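Local coordinates for tudor and KH domain-containing protein homolog (Drosophila melanogaster, PDB 5YGB) that acts in the piRNA pathway that silences transposons, its extended Tudor domain binding the N-terminus of Piwi with or without symmetric arginine dimethylation, at residues A62-R73 against D108-L119. The protein carries 1 engineered substitution. Residues are numbered along the deposited sequence; the frame is centred on the assembly and turned at random.
Sequences AAVFKFDEKWYR and DICELRTDFLTL
A62 and C110 pair in antiparallel register through two backbone hydrogen bonds, A62 N to C110 O and C110 N to A62 O, both 2.8 Å. V64 N adds a third to D108 O, at 3.0 Å. The non-hydrogen-bonded pair A63 and I109 lies between, and the small methyl of A63 faces I109 CG1 at 4.2 Å. These bonds add the short strand 109-111 to the outer edge of the antiparallel Tudor sheet, beside strand 60-65, whose other neighbour is the hairpin partner 70-81.

Apolar contacts follow the alternation of the strands. A62 and C110 share the face under helix 25-41, where their short side chains fit close and both touch Y41; A62 CB also meets L112 CD1 at 3.9 Å. C110 SG approaches the six-membered ring of W71 obliquely, 4.9 Å from its centroid, while V64 CB sits over a face of the indole. Next along, V64 CG1 packs 3.6 Å from D108 CB.

Polar links complete the contact. One water donates to both V64 O and D108 OD2, tying the D108 carboxylate to the neighbouring backbone. Further along, the chain turns through the 3-10 segment 114-117, and R73, long and rich in N-H groups, can reach and bind two carbonyls there at once. Bent at chi3 (-63°), its chain runs past L112 CD2. NH1 and NH2 grip L119 O end-on, in the guanidinium plane, while NH1 also donates to F116 O at 2.8 Å, tilted 29° from that plane. A methionine in its place would probably leave both carbonyls without these donors and the carboxylate of D97 without its salt-bridge mate at NH2.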
loop_
_atom_site.group_PDB
_atom_site.type_symbol
_atom_site.label_atom_id
_atom_site.label_comp_id
_atom_site.label_asym_id
_atom_site.label_seq_id
_atom_site.Cartn_x
_atom_site.Cartn_y
_atom_site.Cartn_z
ATOM N N ALA A 62 6.427 7.738 12.121
ATOM C CA ALA A 62 7.405 7.800 11.041
ATOM C C ALA A 62 8.294 6.574 11.144
ATOM O O ALA A 62 8.710 6.223 12.246
ATOM C CB ALA A 62 8.237 9.074 11.132
ATOM N N ALA A 63 8.590 5.921 10.027
ATOM C CA ALA A 63 9.444 4.738 10.075
ATOM C C ALA A 63 10.359 4.671 8.886
ATOM O O ALA A 63 9.960 4.994 7.751
ATOM C CB ALA A 63 8.592 3.472 10.140
ATOM N N VAL A 64 11.580 4.213 9.132
ATOM C CA VAL A 64 12.518 4.025 8.038
ATOM C C VAL A 64 12.430 2.584 7.563
ATOM O O VAL A 64 12.412 1.646 8.367
ATOM C CB VAL A 64 13.978 4.386 8.436
ATOM C CG1 VAL A 64 14.468 3.554 9.617
ATOM C CG2 VAL A 64 14.911 4.231 7.240
ATOM N N PHE A 65 12.332 2.417 6.249
ATOM C CA PHE A 65 12.380 1.100 5.646
ATOM C C PHE A 65 13.798 0.910 5.125
ATOM O O PHE A 65 14.216 1.587 4.188
ATOM C CB PHE A 65 11.344 0.968 4.531
ATOM C CG PHE A 65 11.218 -0.423 3.980
ATOM C CD1 PHE A 65 11.419 -1.527 4.794
ATOM C CD2 PHE A 65 10.884 -0.626 2.650
ATOM C CE1 PHE A 65 11.298 -2.809 4.289
ATOM C CE2 PHE A 65 10.760 -1.906 2.139
ATOM C CZ PHE A 65 10.969 -2.999 2.959
ATOM N N LYS A 66 14.542 -0.002 5.743
ATOM C CA LYS A 66 15.983 -0.063 5.530
ATOM C C LYS A 66 16.344 -0.512 4.117
ATOM O O LYS A 66 17.494 -0.358 3.698
ATOM C CB LYS A 66 16.633 -0.977 6.558
ATOM C CG LYS A 66 17.790 -0.310 7.265
ATOM C CD LYS A 66 17.269 0.455 8.483
ATOM C CE LYS A 66 18.212 1.586 8.884
ATOM N NZ LYS A 66 18.380 2.592 7.791
ATOM N N PHE A 67 15.360 -1.041 3.393
ATOM C CA PHE A 67 15.461 -1.241 1.955
ATOM C C PHE A 67 16.043 -0.027 1.247
ATOM O O PHE A 67 17.162 -0.067 0.734
ATOM C CB PHE A 67 14.081 -1.545 1.379
ATOM C CG PHE A 67 14.096 -1.976 -0.069
ATOM C CD1 PHE A 67 15.171 -2.670 -0.602
ATOM C CD2 PHE A 67 13.034 -1.655 -0.905
ATOM C CE1 PHE A 67 15.178 -3.047 -1.935
ATOM C CE2 PHE A 67 13.036 -2.025 -2.232
ATOM C CZ PHE A 67 14.109 -2.722 -2.750
ATOM N N ASP A 68 15.265 1.050 1.216
ATOM C CA ASP A 68 15.640 2.243 0.470
ATOM C C ASP A 68 16.132 3.385 1.356
ATOM O O ASP A 68 16.437 4.469 0.859
ATOM C CB ASP A 68 14.455 2.712 -0.377
ATOM C CG ASP A 68 13.191 2.927 0.444
ATOM O OD1 ASP A 68 13.283 3.025 1.688
ATOM O OD2 ASP A 68 12.102 2.996 -0.162
ATOM N N GLU A 69 16.193 3.138 2.663
ATOM C CA GLU A 69 16.654 4.132 3.636
ATOM C C GLU A 69 15.813 5.418 3.639
ATOM O O GLU A 69 16.292 6.477 4.045
ATOM C CB GLU A 69 18.127 4.485 3.388
ATOM C CG GLU A 69 19.105 3.347 3.647
ATOM C CD GLU A 69 20.450 3.568 2.972
ATOM O OE1 GLU A 69 20.890 4.735 2.883
ATOM O OE2 GLU A 69 21.068 2.574 2.532
ATOM N N LYS A 70 14.561 5.328 3.204
ATOM C CA LYS A 70 13.684 6.494 3.238
ATOM C C LYS A 70 12.711 6.387 4.409
ATOM O O LYS A 70 12.480 5.297 4.932
ATOM C CB LYS A 70 12.927 6.646 1.915
ATOM C CG LYS A 70 13.854 6.870 0.720
ATOM C CD LYS A 70 13.103 6.856 -0.605
ATOM C CE LYS A 70 13.998 7.315 -1.752
ATOM N NZ LYS A 70 14.476 8.722 -1.586
ATOM N N TRP A 71 12.179 7.535 4.833
ATOM C CA TRP A 71 11.248 7.587 5.963
ATOM C C TRP A 71 9.826 7.776 5.466
ATOM O O TRP A 71 9.562 8.635 4.622
ATOM C CB TRP A 71 11.635 8.712 6.923
ATOM C CG TRP A 71 12.830 8.376 7.766
ATOM C CD1 TRP A 71 14.144 8.457 7.397
ATOM C CD2 TRP A 71 12.818 7.899 9.112
ATOM N NE1 TRP A 71 14.951 8.062 8.438
ATOM C CE2 TRP A 71 14.164 7.713 9.502
ATOM C CE3 TRP A 71 11.803 7.614 10.034
ATOM C CZ2 TRP A 71 14.523 7.256 10.770
ATOM C CZ3 TRP A 71 12.157 7.168 11.296
ATOM C CH2 TRP A 71 13.506 6.982 11.650
ATOM N N TYR A 72 8.931 6.972 6.024
ATOM C CA TYR A 72 7.545 6.880 5.581
ATOM C C TYR A 72 6.562 7.058 6.719
ATOM O O TYR A 72 6.865 6.735 7.873
ATOM C CB TYR A 72 7.313 5.521 4.914
ATOM C CG TYR A 72 8.089 5.381 3.621
ATOM C CD1 TYR A 72 7.632 5.983 2.457
ATOM C CD2 TYR A 72 9.290 4.678 3.572
ATOM C CE1 TYR A 72 8.333 5.877 1.266
ATOM C CE2 TYR A 72 9.994 4.557 2.383
ATOM C CZ TYR A 72 9.513 5.165 1.239
ATOM O OH TYR A 72 10.201 5.067 0.047
ATOM N N ARG A 73 5.365 7.539 6.389
ATOM C CA ARG A 73 4.255 7.514 7.339
ATOM C C ARG A 73 3.717 6.096 7.470
ATOM O O ARG A 73 3.503 5.397 6.474
ATOM C CB ARG A 73 3.130 8.457 6.891
ATOM C CG ARG A 73 3.573 9.918 6.725
ATOM C CD ARG A 73 2.408 10.879 6.589
ATOM N NE ARG A 73 1.616 10.624 5.389
ATOM C CZ ARG A 73 0.533 11.326 5.074
ATOM N NH1 ARG A 73 0.122 12.309 5.872
ATOM N NH2 ARG A 73 -0.154 11.040 3.970
ATOM N N ASP A 108 13.717 1.704 14.642
ATOM C CA ASP A 108 13.582 2.316 13.325
ATOM C C ASP A 108 12.331 3.193 13.185
ATOM O O ASP A 108 11.917 3.526 12.067
ATOM C CB ASP A 108 13.555 1.231 12.243
ATOM C CG ASP A 108 14.904 0.569 12.043
ATOM O OD1 ASP A 108 15.916 1.151 12.472
ATOM O OD2 ASP A 108 14.945 -0.526 11.447
ATOM N N ILE A 109 11.737 3.567 14.314
ATOM C CA ILE A 109 10.468 4.290 14.333
ATOM C C ILE A 109 10.604 5.555 15.181
ATOM O O ILE A 109 11.316 5.548 16.189
ATOM C CB ILE A 109 9.348 3.399 14.899
ATOM C CG1 ILE A 109 9.230 2.133 14.047
ATOM C CG2 ILE A 109 8.034 4.148 14.965
ATOM C CD1 ILE A 109 8.322 1.049 14.647
ATOM N N CYS A 110 9.952 6.636 14.761
ATOM C CA CYS A 110 9.829 7.864 15.553
ATOM C C CYS A 110 8.386 8.328 15.563
ATOM O O CYS A 110 7.596 7.944 14.700
ATOM C CB CYS A 110 10.695 9.000 14.993
ATOM S SG CYS A 110 12.456 8.761 15.095
ATOM N N GLU A 111 8.035 9.183 16.512
ATOM C CA GLU A 111 6.778 9.902 16.404
ATOM C C GLU A 111 6.777 10.765 15.141
ATOM O O GLU A 111 7.831 11.237 14.696
ATOM C CB GLU A 111 6.550 10.769 17.643
ATOM C CG GLU A 111 6.354 9.942 18.901
ATOM C CD GLU A 111 6.117 10.769 20.150
ATOM O OE1 GLU A 111 5.593 10.213 21.137
ATOM O OE2 GLU A 111 6.469 11.965 20.154
ATOM N N LEU A 112 5.599 10.978 14.572
ATOM C CA LEU A 112 5.464 11.774 13.354
ATOM C C LEU A 112 5.274 13.256 13.682
ATOM O O LEU A 112 4.338 13.608 14.414
ATOM C CB LEU A 112 4.284 11.256 12.525
ATOM C CG LEU A 112 4.119 11.891 11.147
ATOM C CD1 LEU A 112 5.271 11.502 10.239
ATOM C CD2 LEU A 112 2.784 11.467 10.529
ATOM N N ARG A 113 6.154 14.114 13.155
ATOM C CA ARG A 113 6.004 15.558 13.310
ATOM C C ARG A 113 4.619 15.950 12.815
ATOM O O ARG A 113 4.196 15.526 11.738
ATOM C CB ARG A 113 7.099 16.298 12.552
ATOM C CG ARG A 113 7.347 17.728 13.027
ATOM C CD ARG A 113 8.475 18.361 12.239
ATOM N NE ARG A 113 8.016 18.784 10.920
ATOM C CZ ARG A 113 8.805 18.956 9.863
ATOM N NH1 ARG A 113 10.105 18.707 9.946
ATOM N NH2 ARG A 113 8.287 19.371 8.715
ATOM N N THR A 114 3.928 16.785 13.591
ATOM C CA THR A 114 2.492 16.994 13.418
ATOM C C THR A 114 2.101 17.477 12.016
ATOM O O THR A 114 1.088 17.049 11.464
ATOM C CB THR A 114 1.967 17.983 14.486
ATOM O OG1 THR A 114 2.158 17.411 15.785
ATOM C CG2 THR A 114 0.489 18.267 14.294
ATOM N N ASP A 115 2.902 18.352 11.421
ATOM C CA ASP A 115 2.540 18.877 10.105
ATOM C C ASP A 115 2.621 17.826 8.993
ATOM O O ASP A 115 2.020 18.003 7.932
ATOM C CB ASP A 115 3.414 20.090 9.756
ATOM C CG ASP A 115 4.887 19.762 9.752
ATOM O OD1 ASP A 115 5.417 19.454 10.843
ATOM O OD2 ASP A 115 5.511 19.820 8.675
ATOM N N PHE A 116 3.330 16.719 9.230
ATOM C CA PHE A 116 3.381 15.647 8.226
ATOM C C PHE A 116 2.061 14.874 8.149
ATOM O O PHE A 116 1.889 14.040 7.270
ATOM C CB PHE A 116 4.525 14.667 8.522
ATOM C CG PHE A 116 5.912 15.224 8.277
ATOM C CD1 PHE A 116 6.218 15.936 7.129
ATOM C CD2 PHE A 116 6.913 15.004 9.207
ATOM C CE1 PHE A 116 7.504 16.430 6.914
ATOM C CE2 PHE A 116 8.190 15.497 9.004
ATOM C CZ PHE A 116 8.487 16.205 7.861
ATOM N N LEU A 117 1.126 15.160 9.051
ATOM C CA LEU A 117 -0.193 14.524 9.022
ATOM C C LEU A 117 -1.154 15.126 8.015
ATOM O O LEU A 117 -2.170 14.505 7.698
ATOM C CB LEU A 117 -0.849 14.603 10.393
ATOM C CG LEU A 117 -0.369 13.575 11.393
ATOM C CD1 LEU A 117 -0.936 13.938 12.740
ATOM C CD2 LEU A 117 -0.824 12.173 10.981
ATOM N N THR A 118 -0.860 16.326 7.535
ATOM C CA THR A 118 -1.789 17.099 6.702
ATOM C C THR A 118 -2.226 16.391 5.417
ATOM O O THR A 118 -3.409 16.410 5.062
ATOM C CB THR A 118 -1.165 18.455 6.326
ATOM O OG1 THR A 118 -0.959 19.223 7.520
ATOM C CG2 THR A 118 -2.078 19.233 5.395
ATOM N N LEU A 119 -1.279 15.793 4.707
ATOM C CA LEU A 119 -1.580 15.150 3.431
ATOM C C LEU A 119 -2.472 13.923 3.615
ATOM O O LEU A 119 -2.216 13.081 4.476
ATOM C CB LEU A 119 -0.285 14.742 2.721
ATOM C CG LEU A 119 -0.437 14.106 1.339
ATOM C CD1 LEU A 119 -1.016 15.092 0.338
ATOM C CD2 LEU A 119 0.911 13.598 0.844
HETATM O O HOH W 1 13.513 -0.791 8.926
#